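Local coordinates for protein Tni2 (Pseudomonas fluorescens, PDB 6B12) that probably serves as the immunity protein that binds and neutralises its partner toxin Tne2, an NAD(P)+-hydrolysing effector of type VI secretion, at residues Arg92-Leu97 against Gly144-Ile149; Ile121-Phe126 against Met134-Ile139; His64-Trp69 against Ala78-Val83. All blocks are in the same frame, centred on the assembly; numbering follows the deposited sequence.

Overall arrangement
Contacts 2 and 3 are antiparallel hairpin pairings in two different sheets, and contact 1 joins the turn between those sheets to an edge strand. Contacts 1 and 2 are closest, with centres about 8 Å apart, and share a sheet: Val147 N lies 2.7 Å from Asp138 O, a probable hydrogen bond. Contact 3 has its centre about 12 Å from each of the others. It meets contact 1 through a probable bond from Ile93 N to Leu80 O (2.9 Å), and contact 2 through packing such as Phe122 CE2 on Ala66 CB (3.6 Å). The other protein chain of the assembly packs on Met134, Leu68 and Ala78, and does not touch contact 1.

Contact 1 of 3, residues Arg92-Leu97 against Gly144-Ile149; sequences RIADQL and GDIVSI
Ile146 pushes its CD1 methyl against Leu97 CD2 at 3.5 Å, closer than two carbons usually pack. Its CG1 stands beside the backbone N (chi1 -69°) and the chain then runs out extended, carrying CD1 across the gap to Leu97 while CG1 stays 4.2 Å from Ile93 CG2. On Leu97 two branches divide the work: CD2 takes Ile146, whereas CB and CD1 both rest against Ile149 CD1, the CB at 4.0 Å. Ile93 is bent twice, with chi1 and chi2 both near -58°, and this folding delivers its CD1 to Gly144 O at 3.4 Å.

Residues 96-99 and 145-152 are the two outermost strands of one five-stranded antiparallel sheet, bent so strongly that side chains of its two edges meet. No hydrogen bond links these segments, so apolar side chains do the joining, and Tyr108 of the intervening strand 102-112 touches Ile93, Leu97 and Ile146. Two bulges shape the 144-149 side. Gly144 and Asp145 face Asp140 as a G1 bulge, with Gly144 at a positive phi of 78°; Val147 and Ser148 both face Asp138 as a classic bulge. The second inserts one residue into the strand's alternation, which is why Ile146 and Ile149, three positions apart, both point at 92-97.

The one polar link is indirect: a water donates to Arg92 O and to Gly144 O, each at 3.0 Å, bridging the backbones at the end where Ile93 approaches Gly144. On the outer side Arg92 NH2 reaches Asp95 OD1 in a salt bridge whose hydrogen bond is weak, at 3.2 Å.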
loop_
_atom_site.group_PDB
_atom_site.type_symbol
_atom_site.label_atom_id
_atom_site.label_comp_id
_atom_site.label_asym_id
_atom_site.label_seq_id
_atom_site.Cartn_x
_atom_site.Cartn_y
_atom_site.Cartn_z
ATOM N N ARG C 92 -2.531 -19.889 2.383
ATOM C CA ARG C 92 -1.536 -18.890 2.728
ATOM C C ARG C 92 -0.645 -18.633 1.517
ATOM O O ARG C 92 -0.092 -19.575 0.927
ATOM C CB ARG C 92 -0.702 -19.387 3.917
ATOM C CG ARG C 92 0.379 -18.420 4.388
ATOM C CD ARG C 92 1.237 -19.082 5.449
ATOM N NE ARG C 92 2.331 -18.219 5.883
ATOM C CZ ARG C 92 3.437 -17.999 5.182
ATOM N NH1 ARG C 92 3.612 -18.578 3.994
ATOM N NH2 ARG C 92 4.387 -17.211 5.680
ATOM N N ILE C 93 -0.521 -17.368 1.124
ATOM C CA ILE C 93 0.296 -17.019 -0.030
ATOM C C ILE C 93 1.752 -16.892 0.417
ATOM O O ILE C 93 2.046 -16.323 1.476
ATOM C CB ILE C 93 -0.216 -15.715 -0.671
ATOM C CG1 ILE C 93 -1.700 -15.814 -1.078
ATOM C CG2 ILE C 93 0.696 -15.277 -1.824
ATOM C CD1 ILE C 93 -2.013 -16.959 -2.055
ATOM N N ALA C 94 2.676 -17.413 -0.393
ATOM C CA ALA C 94 4.091 -17.368 -0.040
ATOM C C ALA C 94 4.577 -15.924 0.111
ATOM O O ALA C 94 4.282 -15.073 -0.734
ATOM C CB ALA C 94 4.909 -18.098 -1.112
ATOM N N ASP C 95 5.319 -15.637 1.196
ATOM C CA ASP C 95 6.000 -14.345 1.307
ATOM C C ASP C 95 7.515 -14.515 1.428
ATOM O O ASP C 95 8.217 -13.620 1.917
ATOM C CB ASP C 95 5.438 -13.476 2.443
ATOM C CG ASP C 95 5.406 -14.169 3.799
ATOM O OD1 ASP C 95 6.202 -15.090 4.048
ATOM O OD2 ASP C 95 4.576 -13.747 4.637
ATOM N N GLN C 96 8.028 -15.653 0.989
ATOM C CA GLN C 96 9.441 -15.813 0.659
ATOM C C GLN C 96 9.476 -16.079 -0.835
ATOM O O GLN C 96 8.978 -17.113 -1.296
ATOM C CB GLN C 96 10.083 -16.943 1.457
ATOM C CG GLN C 96 10.351 -16.554 2.881
ATOM C CD GLN C 96 10.904 -17.687 3.701
ATOM O OE1 GLN C 96 11.278 -18.735 3.170
ATOM N NE2 GLN C 96 10.962 -17.485 5.007
ATOM N N LEU C 97 10.024 -15.129 -1.583
ATOM C CA LEU C 97 9.906 -15.076 -3.029
ATOM C C LEU C 97 11.275 -15.182 -3.675
ATOM O O LEU C 97 12.265 -14.646 -3.161
ATOM C CB LEU C 97 9.238 -13.773 -3.466
ATOM C CG LEU C 97 7.875 -13.526 -2.819
ATOM C CD1 LEU C 97 7.246 -12.220 -3.303
ATOM C CD2 LEU C 97 6.974 -14.714 -3.063
ATOM N N GLY C 144 -4.537 -19.974 -6.039
ATOM C CA GLY C 144 -3.749 -19.682 -4.868
ATOM C C GLY C 144 -2.281 -19.506 -5.157
ATOM O O GLY C 144 -1.482 -19.486 -4.210
ATOM N N ASP C 145 -1.898 -19.348 -6.427
ATOM C CA ASP C 145 -0.498 -19.275 -6.810
ATOM C C ASP C 145 -0.090 -17.895 -7.311
ATOM O O ASP C 145 -0.853 -17.177 -7.948
ATOM C CB ASP C 145 -0.172 -20.314 -7.871
ATOM C CG ASP C 145 -0.241 -21.718 -7.322
ATOM O OD1 ASP C 145 -0.137 -21.884 -6.082
ATOM O OD2 ASP C 145 -0.402 -22.640 -8.124
ATOM N N ILE C 146 1.147 -17.529 -7.018
ATOM C CA ILE C 146 1.678 -16.290 -7.555
ATOM C C ILE C 146 1.819 -16.400 -9.063
ATOM O O ILE C 146 2.281 -17.420 -9.594
ATOM C CB ILE C 146 3.023 -15.972 -6.889
ATOM C CG1 ILE C 146 2.740 -15.614 -5.435
ATOM C CG2 ILE C 146 3.710 -14.869 -7.657
ATOM C CD1 ILE C 146 3.975 -15.565 -4.565
ATOM N N VAL C 147 1.400 -15.346 -9.755
ATOM C CA VAL C 147 1.491 -15.256 -11.208
ATOM C C VAL C 147 2.787 -14.606 -11.628
ATOM O O VAL C 147 3.533 -15.174 -12.431
ATOM C CB VAL C 147 0.272 -14.475 -11.759
ATOM C CG1 VAL C 147 0.445 -14.186 -13.242
ATOM C CG2 VAL C 147 -1.004 -15.258 -11.516
ATOM N N SER C 148 3.097 -13.446 -11.048
ATOM C CA SER C 148 4.299 -12.715 -11.423
ATOM C C SER C 148 4.702 -11.754 -10.324
ATOM O O SER C 148 3.884 -11.346 -9.488
ATOM C CB SER C 148 4.103 -11.931 -12.712
ATOM O OG SER C 148 3.036 -11.033 -12.520
ATOM N N ILE C 149 5.983 -11.377 -10.360
ATOM C CA ILE C 149 6.549 -10.395 -9.451
ATOM C C ILE C 149 7.281 -9.348 -10.278
ATOM O O ILE C 149 8.015 -9.692 -11.209
ATOM C CB ILE C 149 7.519 -11.051 -8.448
ATOM C CG1 ILE C 149 6.841 -12.199 -7.687
ATOM C CG2 ILE C 149 8.062 -10.023 -7.492
ATOM C CD1 ILE C 149 7.852 -13.250 -7.140
HETATM O O HOH W 1 0.209 -20.522 -1.929
#

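Contact 2 of 3, residues Ile121-Phe126 against Met134-Ile139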
loop_
_atom_site.group_PDB
_atom_site.type_symbol
_atom_site.label_atom_id
_atom_site.label_comp_id
_atom_site.label_asym_id
_atom_site.label_seq_id
_atom_site.Cartn_x
_atom_site.Cartn_y
_atom_site.Cartn_z
ATOM N N ILE C 121 -7.289 -12.572 -10.742
ATOM C CA ILE C 121 -5.973 -12.050 -10.349
ATOM C C ILE C 121 -6.154 -10.813 -9.489
ATOM O O ILE C 121 -6.896 -9.899 -9.858
ATOM C CB ILE C 121 -5.118 -11.719 -11.584
ATOM C CG1 ILE C 121 -4.864 -12.985 -12.409
ATOM C CG2 ILE C 121 -3.770 -11.117 -11.153
ATOM C CD1 ILE C 121 -4.238 -12.725 -13.808
ATOM N N PHE C 122 -5.436 -10.763 -8.358
ATOM C CA PHE C 122 -5.331 -9.549 -7.562
ATOM C C PHE C 122 -3.852 -9.245 -7.349
ATOM O O PHE C 122 -2.973 -10.060 -7.660
ATOM C CB PHE C 122 -6.076 -9.677 -6.222
ATOM C CG PHE C 122 -5.463 -10.685 -5.288
ATOM C CD1 PHE C 122 -5.776 -12.034 -5.387
ATOM C CD2 PHE C 122 -4.581 -10.267 -4.291
ATOM C CE1 PHE C 122 -5.218 -12.962 -4.523
ATOM C CE2 PHE C 122 -3.990 -11.194 -3.416
ATOM C CZ PHE C 122 -4.309 -12.530 -3.513
ATOM N N THR C 123 -3.577 -8.050 -6.840
ATOM C CA THR C 123 -2.203 -7.588 -6.653
ATOM C C THR C 123 -1.973 -7.219 -5.199
ATOM O O THR C 123 -2.765 -6.487 -4.607
ATOM C CB THR C 123 -1.921 -6.361 -7.525
ATOM O OG1 THR C 123 -2.116 -6.681 -8.908
ATOM C CG2 THR C 123 -0.474 -5.895 -7.329
ATOM N N CYS C 124 -0.852 -7.675 -4.633
ATOM C CA CYS C 124 -0.479 -7.250 -3.293
ATOM C C CYS C 124 0.960 -6.764 -3.343
ATOM O O CYS C 124 1.807 -7.353 -4.040
ATOM C CB CYS C 124 -0.657 -8.386 -2.288
ATOM S SG CYS C 124 -0.587 -7.876 -0.547
HETATM N N MSE C 125 1.202 -5.654 -2.660
HETATM C CA MSE C 125 2.509 -5.006 -2.682
HETATM C C MSE C 125 3.356 -5.628 -1.582
HETATM O O MSE C 125 2.917 -5.735 -0.446
HETATM C CB MSE C 125 2.347 -3.491 -2.505
HETATM C CG MSE C 125 1.399 -2.862 -3.510
HETATM SE SE MSE C 125 1.916 -3.201 -5.376
HETATM C CE MSE C 125 3.651 -2.420 -5.187
ATOM N N PHE C 126 4.581 -6.016 -1.934
ATOM C CA PHE C 126 5.455 -6.826 -1.091
ATOM C C PHE C 126 6.701 -6.012 -0.773
ATOM O O PHE C 126 7.331 -5.472 -1.688
ATOM C CB PHE C 126 5.809 -8.109 -1.858
ATOM C CG PHE C 126 6.869 -8.994 -1.227
ATOM C CD1 PHE C 126 6.513 -10.021 -0.368
ATOM C CD2 PHE C 126 8.204 -8.878 -1.602
ATOM C CE1 PHE C 126 7.482 -10.873 0.152
ATOM C CE2 PHE C 126 9.176 -9.729 -1.089
ATOM C CZ PHE C 126 8.826 -10.717 -0.212
HETATM N N MSE C 134 10.122 -2.442 -2.888
HETATM C CA MSE C 134 8.730 -2.819 -3.108
HETATM C C MSE C 134 8.604 -3.629 -4.380
HETATM O O MSE C 134 9.222 -3.305 -5.409
HETATM C CB MSE C 134 7.815 -1.588 -3.215
HETATM C CG MSE C 134 7.839 -0.651 -2.015
HETATM SE SE MSE C 134 7.252 -1.549 -0.379
HETATM C CE MSE C 134 5.676 -2.475 -1.057
ATOM N N PHE C 135 7.791 -4.671 -4.314
ATOM C CA PHE C 135 7.519 -5.504 -5.468
ATOM C C PHE C 135 6.020 -5.637 -5.622
ATOM O O PHE C 135 5.303 -5.822 -4.639
ATOM C CB PHE C 135 8.144 -6.879 -5.333
ATOM C CG PHE C 135 9.625 -6.849 -5.426
ATOM C CD1 PHE C 135 10.387 -6.478 -4.334
ATOM C CD2 PHE C 135 10.254 -7.170 -6.613
ATOM C CE1 PHE C 135 11.772 -6.421 -4.421
ATOM C CE2 PHE C 135 11.639 -7.130 -6.706
ATOM C CZ PHE C 135 12.391 -6.754 -5.614
ATOM N N ARG C 136 5.564 -5.526 -6.855
ATOM C CA ARG C 136 4.180 -5.827 -7.197
ATOM C C ARG C 136 4.059 -7.327 -7.421
ATOM O O ARG C 136 4.786 -7.894 -8.257
ATOM C CB ARG C 136 3.778 -5.052 -8.449
ATOM C CG ARG C 136 2.506 -5.579 -9.074
ATOM C CD ARG C 136 2.180 -4.799 -10.335
ATOM N NE ARG C 136 1.148 -5.495 -11.104
ATOM C CZ ARG C 136 0.658 -5.041 -12.247
ATOM N NH1 ARG C 136 1.100 -3.883 -12.741
ATOM N NH2 ARG C 136 -0.279 -5.733 -12.882
ATOM N N VAL C 137 3.173 -7.978 -6.666
ATOM C CA VAL C 137 2.984 -9.426 -6.746
ATOM C C VAL C 137 1.556 -9.692 -7.195
ATOM O O VAL C 137 0.599 -9.414 -6.467
ATOM C CB VAL C 137 3.288 -10.124 -5.415
ATOM C CG1 VAL C 137 3.175 -11.665 -5.578
ATOM C CG2 VAL C 137 4.686 -9.746 -4.930
ATOM N N ASP C 138 1.413 -10.210 -8.403
ATOM C CA ASP C 138 0.110 -10.594 -8.925
ATOM C C ASP C 138 -0.134 -12.057 -8.595
ATOM O O ASP C 138 0.746 -12.901 -8.790
ATOM C CB ASP C 138 0.050 -10.376 -10.439
ATOM C CG ASP C 138 -0.069 -8.903 -10.821
ATOM O OD1 ASP C 138 0.014 -8.010 -9.940
ATOM O OD2 ASP C 138 -0.249 -8.624 -12.018
ATOM N N ILE C 139 -1.340 -12.351 -8.112
ATOM C CA ILE C 139 -1.689 -13.649 -7.548
ATOM C C ILE C 139 -3.010 -14.105 -8.170
ATOM O O ILE C 139 -3.949 -13.319 -8.252
ATOM C CB ILE C 139 -1.806 -13.559 -6.012
ATOM C CG1 ILE C 139 -0.437 -13.161 -5.416
ATOM C CG2 ILE C 139 -2.296 -14.886 -5.402
ATOM C CD1 ILE C 139 -0.540 -12.407 -4.092
#
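The Phe122 ring carries Ile139 on one face: CB stands 4.0 Å from the ring centroid and 25° off its normal, a CH-pi contact displaced toward the rim. Ile139 CG2 sits near Phe122 CE1 at 3.6 Å while CD1 reaches CE2, so three carbons of one isoleucine brace the ring. With chi1 at 67°, Phe122 CG lies between its backbone N and carbonyl carbon, the crowded position, which brings the ring over its cross-strand partner. Phe126 O lies at the edge of the Phe135 ring, whose stacking partner is His151. The Arg136 guanidinium, in cation-pi contact with Phe114, forms a side-on salt bridge with Asp138: NE bonds an in-plane OD1 at 3.0 Å, almost straight at 176°, and NH2 reaches the syn lone pair of OD2, which is tilted from the guanidinium plane.

The two strands form an antiparallel hairpin, with Phe122-Ile139, Cys124-Val137 and Phe126-Phe135 as hydrogen-bonded pairs. These apolar residues share one face; Phe122, Cys124 and Ile139 reach strand 78-84 of the other sheet. The opposite face holds Thr123, Asp138, Arg136 and selenomethionine Met125, whose selenium rests 3.9 Å from Arg136 CA.

Thr123 OG1 donates to Asp138 OD1 at 2.7 Å from well above the carboxylate plane, on the face opposite to that used by Arg136 NE. Gln116 adds a bond to OD2. Thr123 CG2 crosses the aliphatic stem, 3.5 Å from Arg136 CG. Gripped by the threonine, the arginine and Gln116, the buried carboxylate has little freedom to rotate, and the adjacent guanidinium would be expected to favour its ionised form.

Contact 3 of 3, residues His64-Trp69 against Ala78-Val83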
loop_
_atom_site.group_PDB
_atom_site.type_symbol
_atom_site.label_atom_id
_atom_site.label_comp_id
_atom_site.label_asym_id
_atom_site.label_seq_id
_atom_site.Cartn_x
_atom_site.Cartn_y
_atom_site.Cartn_z
ATOM N N HIS C 64 -13.508 -15.101 -4.250
ATOM C CA HIS C 64 -12.424 -15.186 -3.290
ATOM C C HIS C 64 -12.273 -13.845 -2.609
ATOM O O HIS C 64 -12.597 -12.790 -3.171
ATOM C CB HIS C 64 -11.101 -15.566 -3.978
ATOM C CG HIS C 64 -11.149 -16.887 -4.661
ATOM N ND1 HIS C 64 -11.436 -17.024 -6.003
ATOM C CD2 HIS C 64 -10.941 -18.137 -4.185
ATOM C CE1 HIS C 64 -11.385 -18.302 -6.327
ATOM N NE2 HIS C 64 -11.102 -19.001 -5.243
ATOM N N LEU C 65 -11.732 -13.891 -1.398
ATOM C CA LEU C 65 -11.270 -12.696 -0.718
ATOM C C LEU C 65 -9.768 -12.824 -0.509
ATOM O O LEU C 65 -9.252 -13.926 -0.291
ATOM C CB LEU C 65 -11.969 -12.520 0.631
ATOM C CG LEU C 65 -13.500 -12.361 0.453
ATOM C CD1 LEU C 65 -14.165 -13.688 0.797
ATOM C CD2 LEU C 65 -14.014 -11.239 1.319
ATOM N N ALA C 66 -9.066 -11.714 -0.618
ATOM C CA ALA C 66 -7.670 -11.672 -0.206
ATOM C C ALA C 66 -7.632 -10.936 1.123
ATOM O O ALA C 66 -8.176 -9.834 1.237
ATOM C CB ALA C 66 -6.796 -10.975 -1.241
ATOM N N ILE C 67 -6.986 -11.542 2.115
ATOM C CA ILE C 67 -7.017 -11.041 3.478
ATOM C C ILE C 67 -5.579 -10.883 3.928
ATOM O O ILE C 67 -4.868 -11.881 4.034
ATOM C CB ILE C 67 -7.739 -12.008 4.433
ATOM C CG1 ILE C 67 -9.140 -12.404 3.933
ATOM C CG2 ILE C 67 -7.772 -11.389 5.826
ATOM C CD1 ILE C 67 -10.083 -11.296 3.934
ATOM N N LEU C 68 -5.168 -9.657 4.237
ATOM C CA LEU C 68 -3.853 -9.415 4.833
ATOM C C LEU C 68 -4.060 -9.304 6.338
ATOM O O LEU C 68 -4.689 -8.355 6.817
ATOM C CB LEU C 68 -3.235 -8.156 4.248
ATOM C CG LEU C 68 -1.816 -7.880 4.721
ATOM C CD1 LEU C 68 -0.867 -9.043 4.394
ATOM C CD2 LEU C 68 -1.378 -6.595 4.055
ATOM N N TRP C 69 -3.513 -10.269 7.074
ATOM C CA TRP C 69 -3.865 -10.555 8.458
ATOM C C TRP C 69 -2.733 -10.098 9.368
ATOM O O TRP C 69 -1.618 -10.608 9.249
ATOM C CB TRP C 69 -4.075 -12.061 8.575
ATOM C CG TRP C 69 -4.658 -12.627 9.826
ATOM C CD1 TRP C 69 -3.976 -13.225 10.868
ATOM C CD2 TRP C 69 -6.043 -12.782 10.109
ATOM N NE1 TRP C 69 -4.877 -13.713 11.788
ATOM C CE2 TRP C 69 -6.149 -13.465 11.333
ATOM C CE3 TRP C 69 -7.219 -12.422 9.425
ATOM C CZ2 TRP C 69 -7.379 -13.756 11.911
ATOM C CZ3 TRP C 69 -8.437 -12.714 10.007
ATOM C CH2 TRP C 69 -8.503 -13.378 11.225
ATOM N N ALA C 78 2.503 -9.340 9.060
ATOM C CA ALA C 78 1.214 -9.757 8.526
ATOM C C ALA C 78 1.426 -10.945 7.603
ATOM O O ALA C 78 2.522 -11.149 7.070
ATOM C CB ALA C 78 0.532 -8.607 7.785
ATOM N N THR C 79 0.349 -11.716 7.400
ATOM C CA THR C 79 0.353 -12.860 6.495
ATOM C C THR C 79 -0.814 -12.711 5.521
ATOM O O THR C 79 -1.915 -12.338 5.929
ATOM C CB THR C 79 0.220 -14.181 7.275
ATOM O OG1 THR C 79 1.320 -14.315 8.195
ATOM C CG2 THR C 79 0.219 -15.369 6.329
ATOM N N LEU C 80 -0.566 -13.004 4.250
ATOM C CA LEU C 80 -1.595 -12.901 3.217
ATOM C C LEU C 80 -2.267 -14.249 3.001
ATOM O O LEU C 80 -1.588 -15.261 2.800
ATOM C CB LEU C 80 -0.964 -12.401 1.917
ATOM C CG LEU C 80 -1.904 -12.326 0.714
ATOM C CD1 LEU C 80 -3.054 -11.322 0.932
ATOM C CD2 LEU C 80 -1.068 -12.008 -0.551
ATOM N N TYR C 81 -3.604 -14.250 3.007
ATOM C CA TYR C 81 -4.407 -15.436 2.741
ATOM C C TYR C 81 -5.386 -15.141 1.619
ATOM O O TYR C 81 -5.873 -14.022 1.489
ATOM C CB TYR C 81 -5.225 -15.858 3.965
ATOM C CG TYR C 81 -4.375 -16.181 5.166
ATOM C CD1 TYR C 81 -3.856 -17.461 5.346
ATOM C CD2 TYR C 81 -4.063 -15.194 6.102
ATOM C CE1 TYR C 81 -3.062 -17.754 6.454
ATOM C CE2 TYR C 81 -3.281 -15.473 7.204
ATOM C CZ TYR C 81 -2.777 -16.758 7.374
ATOM O OH TYR C 81 -1.995 -17.054 8.472
ATOM N N VAL C 82 -5.675 -16.168 0.828
ATOM C CA VAL C 82 -6.815 -16.163 -0.098
ATOM C C VAL C 82 -7.863 -17.076 0.505
ATOM O O VAL C 82 -7.597 -18.254 0.750
ATOM C CB VAL C 82 -6.413 -16.634 -1.500
ATOM C CG1 VAL C 82 -7.657 -16.763 -2.392
ATOM C CG2 VAL C 82 -5.434 -15.654 -2.096
ATOM N N VAL C 83 -9.054 -16.537 0.748
ATOM C CA VAL C 83 -10.132 -17.270 1.394
ATOM C C VAL C 83 -11.233 -17.486 0.369
ATOM O O VAL C 83 -11.572 -16.569 -0.378
ATOM C CB VAL C 83 -10.674 -16.492 2.610
ATOM C CG1 VAL C 83 -11.800 -17.242 3.279
ATOM C CG2 VAL C 83 -9.531 -16.180 3.622
#
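Tyr81 O receives one of the two shortest bonds of this contact, from Ile67 N at 2.8 Å with an N-H...O angle of 167°, and Ala66 CA adds a longer C-H...O approach to the same oxygen. Tyr81 N returns the bond to Ile67 O. Equivalent reciprocal pairs join Leu65 with Val83 and Trp69 with Thr79, giving six backbone bonds in all.

Beyond this ladder, the clearest side-chain meeting is an offset edge-to-face pair of Tyr81 and Trp69. The edge of the phenol points at the face of the indole's five-membered ring, planes at 88° and centroids 5.8 Å apart. Tyr81 CE2 comes 3.8 Å from Trp69 CB, which lies in the phenol plane. Trp69 has CG opposite its backbone N (chi1 -170°), and this lifts the indole up from the strand so that its face can receive the tyrosine diagonally.

The segments belong to the beta hairpin of strands 64-70 and 78-84, the two inner strands of a four-stranded antiparallel sheet flanked by 54-58 and 90-92. On the face with Trp69 and Tyr81, Ile67 CG1 crosses to Val83 CG2 at 3.8 Å. On the reverse face Ala66 meets Phe111 of strand 102-112, Leu68 meets Tyr108, and Leu80 touches both rings; Val82 packs on Ile93 and Phe122.

Near the turn Leu68 CD1 lies against Ala78 CB at 3.7 Å, and basic side-chain packing from the other protein chain reaches both residues. Ala78 CB also sits 3.3 Å from Trp69 O, and the neighbouring Thr79 OG1 is hydrogen-bonded to Asp71. At the far end His64 CB touches Val82 CG1 at 4.0 Å, its imidazole held through ND1 by Asp61.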